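Local coordinates for protein beta-glucuronidase (Dictyoglomus thermophilum, PDB 6XXW) that probably hydrolyses beta-D-glucuronides, releasing glucuronic acid, as a beta-glucuronidase of glycoside hydrolase family 2, at residues 104-109 with 127-132; 417-422 with 453-458. All blocks are in the same frame, centred on the assembly; numbering follows the deposited sequence.

Interaction 1. Residues 104-109 with 127-132; sequences VYVNGN and KFVNYG
Phe128, Asn107 and Asn109 carry this contact, in which a beta hairpin meets a loop in the sugar binding domain of the family 2 fold. The hairpin joins strand 101-106 to strand 109-115 through a type I' turn from Val106 to Asn109. The loop 127-132 passes beside the turn on its way to strand 134-142.

Phe128 gives the largest area. The CD1-CE1 side of its ring lies against Asn109, with Asn109 CB 3.4 Å from Phe128 CD1. The amide of Asn109 and the ring are inclined at 30° to each other, neither stacked nor upright. With CG anti to its carbonyl carbon (chi1 -62°), the Asn109 amide also turns back to its own turn. Its ND2 donates to Val106 O at 3.0 Å, in the carbonyl plane. Val106 O also accepts from Asn109 N, so two bonds grip this oxygen. The ND2 bond restrains the amide beside the ring. Lys127 CB sits over one face of the Phe128 ring.

Val106 CG1 packs on Phe128 CB at 4.0 Å and more loosely on Val129 CG1 at 4.3 Å. Val106 also touches Leu93 and Val111.

Asn107 supplies the polar part of the contact. The Asn130 side chain comes from the opposite direction, its ND2 near Asn107 ND2. Both ND2 groups are donors, and they do not bond to each other. Asn135 OD1 takes a second bond from Asn107 ND2, and Glu134 O takes one from Asn130 ND2. Across the contact, Asn107 ND2 donates to Phe128 O at 2.9 Å, with an N-H...O angle of 160° and the oxygen lying in the plane of the amide.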
loop_
_atom_site.group_PDB
_atom_site.type_symbol
_atom_site.label_atom_id
_atom_site.label_comp_id
_atom_site.label_asym_id
_atom_site.label_seq_id
_atom_site.Cartn_x
_atom_site.Cartn_y
_atom_site.Cartn_z
ATOM N N VAL A 104 -23.579 -19.014 32.328
ATOM C CA VAL A 104 -22.843 -20.267 32.162
ATOM C C VAL A 104 -23.708 -21.427 32.644
ATOM O O VAL A 104 -24.172 -21.428 33.792
ATOM C CB VAL A 104 -21.506 -20.255 32.919
ATOM C CG1 VAL A 104 -20.774 -21.570 32.694
ATOM C CG2 VAL A 104 -20.645 -19.102 32.468
ATOM N N TYR A 105 -23.908 -22.416 31.773
ATOM C CA TYR A 105 -24.717 -23.587 32.091
ATOM C C TYR A 105 -23.865 -24.842 32.047
ATOM O O TYR A 105 -23.162 -25.084 31.061
ATOM C CB TYR A 105 -25.884 -23.748 31.118
ATOM C CG TYR A 105 -26.833 -22.580 31.094
ATOM C CD1 TYR A 105 -26.516 -21.416 30.398
ATOM C CD2 TYR A 105 -28.064 -22.646 31.747
ATOM C CE1 TYR A 105 -27.394 -20.336 30.369
ATOM C CE2 TYR A 105 -28.939 -21.574 31.726
ATOM C CZ TYR A 105 -28.603 -20.428 31.033
ATOM O OH TYR A 105 -29.462 -19.358 30.998
ATOM N N VAL A 106 -23.967 -25.661 33.088
ATOM C CA VAL A 106 -23.316 -26.968 33.137
ATOM C C VAL A 106 -24.423 -28.012 33.119
ATOM O O VAL A 106 -25.224 -28.091 34.062
ATOM C CB VAL A 106 -22.425 -27.111 34.377
ATOM C CG1 VAL A 106 -21.901 -28.533 34.497
ATOM C CG2 VAL A 106 -21.267 -26.098 34.315
ATOM N N ASN A 107 -24.482 -28.803 32.043
ATOM C CA ASN A 107 -25.555 -29.788 31.838
ATOM C C ASN A 107 -26.936 -29.156 32.013
ATOM O O ASN A 107 -27.838 -29.733 32.628
ATOM C CB ASN A 107 -25.374 -30.988 32.766
ATOM C CG ASN A 107 -24.074 -31.716 32.503
ATOM O OD1 ASN A 107 -23.735 -31.971 31.355
ATOM N ND2 ASN A 107 -23.328 -32.017 33.555
ATOM N N GLY A 108 -27.102 -27.953 31.463
ATOM C CA GLY A 108 -28.359 -27.236 31.540
ATOM C C GLY A 108 -28.583 -26.442 32.809
ATOM O O GLY A 108 -29.577 -25.709 32.889
ATOM N N ASN A 109 -27.703 -26.559 33.801
ATOM C CA ASN A 109 -27.840 -25.862 35.072
ATOM C C ASN A 109 -27.079 -24.542 35.046
ATOM O O ASN A 109 -25.876 -24.530 34.780
ATOM C CB ASN A 109 -27.304 -26.729 36.202
ATOM C CG ASN A 109 -28.064 -28.021 36.353
ATOM O OD1 ASN A 109 -29.113 -28.047 36.989
ATOM N ND2 ASN A 109 -27.546 -29.106 35.759
ATOM N N LYS A 127 -21.550 -29.915 42.029
ATOM C CA LYS A 127 -22.931 -30.347 42.213
ATOM C C LYS A 127 -23.611 -30.702 40.898
ATOM O O LYS A 127 -24.639 -31.381 40.912
ATOM C CB LYS A 127 -23.735 -29.253 42.926
ATOM N N PHE A 128 -23.070 -30.268 39.763
ATOM C CA PHE A 128 -23.774 -30.414 38.497
ATOM C C PHE A 128 -23.094 -31.331 37.494
ATOM O O PHE A 128 -23.639 -31.516 36.398
ATOM C CB PHE A 128 -23.975 -29.040 37.844
ATOM C CG PHE A 128 -24.548 -28.004 38.772
ATOM C CD1 PHE A 128 -25.899 -27.999 39.069
ATOM C CD2 PHE A 128 -23.736 -27.037 39.340
ATOM C CE1 PHE A 128 -26.443 -27.033 39.922
ATOM C CE2 PHE A 128 -24.270 -26.073 40.193
ATOM C CZ PHE A 128 -25.624 -26.075 40.480
ATOM N N VAL A 129 -21.934 -31.913 37.821
ATOM C CA VAL A 129 -21.166 -32.684 36.847
ATOM C C VAL A 129 -21.525 -34.160 36.939
ATOM O O VAL A 129 -21.957 -34.666 37.981
ATOM C CB VAL A 129 -19.646 -32.480 37.031
ATOM C CG1 VAL A 129 -19.241 -31.047 36.678
ATOM C CG2 VAL A 129 -19.227 -32.831 38.435
ATOM N N ASN A 130 -21.333 -34.854 35.816
ATOM C CA ASN A 130 -21.412 -36.306 35.736
ATOM C C ASN A 130 -19.985 -36.835 35.806
ATOM O O ASN A 130 -19.190 -36.615 34.887
ATOM C CB ASN A 130 -22.097 -36.733 34.439
ATOM C CG ASN A 130 -23.406 -36.012 34.210
ATOM O OD1 ASN A 130 -24.252 -35.969 35.098
ATOM N ND2 ASN A 130 -23.585 -35.447 33.015
ATOM N N TYR A 131 -19.660 -37.525 36.894
ATOM C CA TYR A 131 -18.298 -37.992 37.107
ATOM C C TYR A 131 -17.982 -39.200 36.228
ATOM O O TYR A 131 -18.772 -40.143 36.124
ATOM C CB TYR A 131 -18.090 -38.340 38.576
ATOM C CG TYR A 131 -18.067 -37.117 39.463
ATOM C CD1 TYR A 131 -16.894 -36.396 39.653
ATOM C CD2 TYR A 131 -19.223 -36.671 40.094
ATOM C CE1 TYR A 131 -16.863 -35.280 40.464
ATOM C CE2 TYR A 131 -19.209 -35.547 40.897
ATOM C CZ TYR A 131 -18.026 -34.854 41.077
ATOM O OH TYR A 131 -18.006 -33.740 41.882
ATOM N N GLY A 132 -16.806 -39.165 35.602
ATOM C CA GLY A 132 -16.398 -40.216 34.691
ATOM C C GLY A 132 -17.210 -40.302 33.424
ATOM O O GLY A 132 -17.196 -41.341 32.758
#

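Interaction 2. Residues 417-422 with 453-458; sequences AATYED and SETKVS
Thr419 and Lys456 are joined by a backbone hydrogen bond between two loops of the TIM barrel domain. Both loops follow parallel barrel strands, 408-415 and 444-448, at the C-terminal ends, where the active site of a TIM barrel lies. The Tyr420 side chain is about 4 Å from a bound Tris molecule, probably from the crystallisation liquor. Lys456 N donates to Thr419 O at 2.9 Å, nearly straight at 173° but tilted 35° from the carbonyl plane. Beside it, Tyr420 CA makes a CH...O contact with Glu454 O at 3.4 Å.

Among apolar groups, Thr419 CG2 meets Val457 CG2 at 3.9 Å, the two side chains crossing at about a right angle.

The Thr419 and Thr455 side chains lie side by side. Both OG1 atoms bond to the Glu448 carboxylate, which therefore bridges the loops. Thr455 OG1, anti to its backbone N (chi1 169°), also accepts from Val457 N and closes an ST turn.

The charged pair is Lys456 and Asp422. The lysine chain runs past the carbonyls of Thr419, Tyr420 and Glu421 and bends at its end, with CE 3.4 Å from Tyr420 O. Lys456 NZ stays 4.1 Å from Asp422 OD2, too far for a salt bridge. A water accepts from NZ and donates weakly to Asp422 OD1. Replacing Lys456 by an alanine is likely to leave Asp422 without its nearby positive charge and to uncover the carbonyls of Tyr420 and Glu421.

Val457 rests on Phe428 and Ile432 of helix 422-438, Thr455 packs on Trp493 of helix 482-497, and Ile446 of strand 444-448 lies against Thr419 and Val457.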
loop_
_atom_site.group_PDB
_atom_site.type_symbol
_atom_site.label_atom_id
_atom_site.label_comp_id
_atom_site.label_asym_id
_atom_site.label_seq_id
_atom_site.Cartn_x
_atom_site.Cartn_y
_atom_site.Cartn_z
ATOM N N ALA A 417 -14.135 10.922 30.121
ATOM C CA ALA A 417 -15.510 11.161 30.534
ATOM C C ALA A 417 -15.846 12.654 30.443
ATOM O O ALA A 417 -14.970 13.516 30.336
ATOM C CB ALA A 417 -15.738 10.656 31.960
ATOM N N ALA A 418 -17.144 12.960 30.526
ATOM C CA ALA A 418 -17.615 14.353 30.475
ATOM C C ALA A 418 -17.493 14.993 31.861
ATOM O O ALA A 418 -18.474 15.326 32.531
ATOM C CB ALA A 418 -19.042 14.421 29.947
ATOM N N THR A 419 -16.234 15.182 32.276
ATOM C CA THR A 419 -15.887 15.615 33.622
ATOM C C THR A 419 -16.182 17.091 33.866
ATOM O O THR A 419 -16.002 17.560 34.995
ATOM C CB THR A 419 -14.402 15.346 33.889
ATOM O OG1 THR A 419 -13.626 15.944 32.841
ATOM C CG2 THR A 419 -14.101 13.824 33.963
ATOM N N TYR A 420 -16.604 17.834 32.844
ATOM C CA TYR A 420 -17.030 19.217 33.030
ATOM C C TYR A 420 -18.448 19.311 33.596
ATOM O O TYR A 420 -18.848 20.377 34.077
ATOM C CB TYR A 420 -16.922 19.965 31.691
ATOM C CG TYR A 420 -17.635 19.245 30.567
ATOM C CD1 TYR A 420 -19.008 19.376 30.404
ATOM C CD2 TYR A 420 -16.947 18.403 29.696
ATOM C CE1 TYR A 420 -19.678 18.697 29.398
ATOM C CE2 TYR A 420 -17.612 17.718 28.685
ATOM C CZ TYR A 420 -18.978 17.878 28.542
ATOM O OH TYR A 420 -19.660 17.213 27.550
ATOM N N GLU A 421 -19.215 18.225 33.556
ATOM C CA GLU A 421 -20.579 18.245 34.076
ATOM C C GLU A 421 -20.596 18.235 35.606
ATOM O O GLU A 421 -19.795 17.554 36.251
ATOM C CB GLU A 421 -21.370 17.043 33.553
ATOM C CG GLU A 421 -21.461 16.943 32.040
ATOM C CD GLU A 421 -22.430 15.857 31.590
ATOM O OE1 GLU A 421 -23.093 15.254 32.452
ATOM O OE2 GLU A 421 -22.527 15.601 30.373
ATOM N N ASP A 422 -21.548 18.977 36.182
ATOM C CA ASP A 422 -21.759 18.962 37.632
ATOM C C ASP A 422 -21.928 17.545 38.168
ATOM O O ASP A 422 -21.355 17.186 39.203
ATOM C CB ASP A 422 -22.991 19.794 37.993
ATOM C CG ASP A 422 -22.719 21.287 37.965
ATOM O OD1 ASP A 422 -23.096 21.978 38.936
ATOM O OD2 ASP A 422 -22.133 21.771 36.972
ATOM N N SER A 453 -9.370 23.960 32.971
ATOM C CA SER A 453 -10.181 24.790 33.847
ATOM C C SER A 453 -11.616 24.300 33.957
ATOM O O SER A 453 -12.362 24.817 34.797
ATOM C CB SER A 453 -10.167 26.243 33.356
ATOM O OG SER A 453 -10.773 26.351 32.082
ATOM N N GLU A 454 -12.025 23.318 33.148
ATOM C CA GLU A 454 -13.408 22.862 33.185
ATOM C C GLU A 454 -13.612 21.553 33.934
ATOM O O GLU A 454 -14.730 21.311 34.403
ATOM C CB GLU A 454 -13.962 22.717 31.765
ATOM C CG GLU A 454 -13.742 23.960 30.908
ATOM C CD GLU A 454 -14.649 24.003 29.692
ATOM O OE1 GLU A 454 -14.800 22.961 29.014
ATOM O OE2 GLU A 454 -15.201 25.084 29.399
ATOM N N THR A 455 -12.593 20.700 34.061
ATOM C CA THR A 455 -12.832 19.418 34.712
ATOM C C THR A 455 -13.111 19.625 36.199
ATOM O O THR A 455 -12.403 20.366 36.883
ATOM C CB THR A 455 -11.667 18.435 34.527
ATOM O OG1 THR A 455 -11.866 17.321 35.410
ATOM C CG2 THR A 455 -10.298 19.080 34.809
ATOM N N LYS A 456 -14.151 18.970 36.695
ATOM C CA LYS A 456 -14.468 18.999 38.111
ATOM C C LYS A 456 -13.940 17.776 38.846
ATOM O O LYS A 456 -14.314 17.554 40.000
ATOM C CB LYS A 456 -15.981 19.118 38.293
ATOM C CG LYS A 456 -16.567 20.446 37.786
ATOM C CD LYS A 456 -18.071 20.371 37.688
ATOM C CE LYS A 456 -18.657 21.707 37.250
ATOM N NZ LYS A 456 -18.329 22.774 38.236
ATOM N N VAL A 457 -13.072 16.976 38.210
ATOM C CA VAL A 457 -12.704 15.666 38.731
ATOM C C VAL A 457 -11.200 15.521 38.957
ATOM O O VAL A 457 -10.780 14.848 39.902
ATOM C CB VAL A 457 -13.232 14.545 37.810
ATOM C CG1 VAL A 457 -12.715 13.173 38.262
ATOM C CG2 VAL A 457 -14.765 14.582 37.781
ATOM N N SER A 458 -10.365 16.128 38.098
ATOM C CA SER A 458 -8.916 15.915 38.193
ATOM C C SER A 458 -8.332 16.407 39.513
ATOM O O SER A 458 -7.274 15.917 39.929
ATOM C CB SER A 458 -8.189 16.593 37.025
ATOM O OG SER A 458 -8.212 15.770 35.855
HETATM O O HOH W 1 -16.743 22.958 35.018
HETATM O O HOH W 2 -20.098 22.273 40.167
#

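The two contacts follow one another along the chain, without nesting or crossing. From the N terminus, interaction 1 comes first. It closes a loop of 17 residues holding most of strand 109-115 and all of strand 121-124, and it stays within the sugar binding domain. The chain then runs through the second family 2 region to the TIM barrel domain. There interaction 2 closes a loop of 30 residues holding most of helix 422-438 and strand 444-448. It ties together the segments that follow the neighbouring parallel strands 408-415 and 444-448. The centres of interaction 1 and interaction 2 are about 49 Å apart, and the two do not touch.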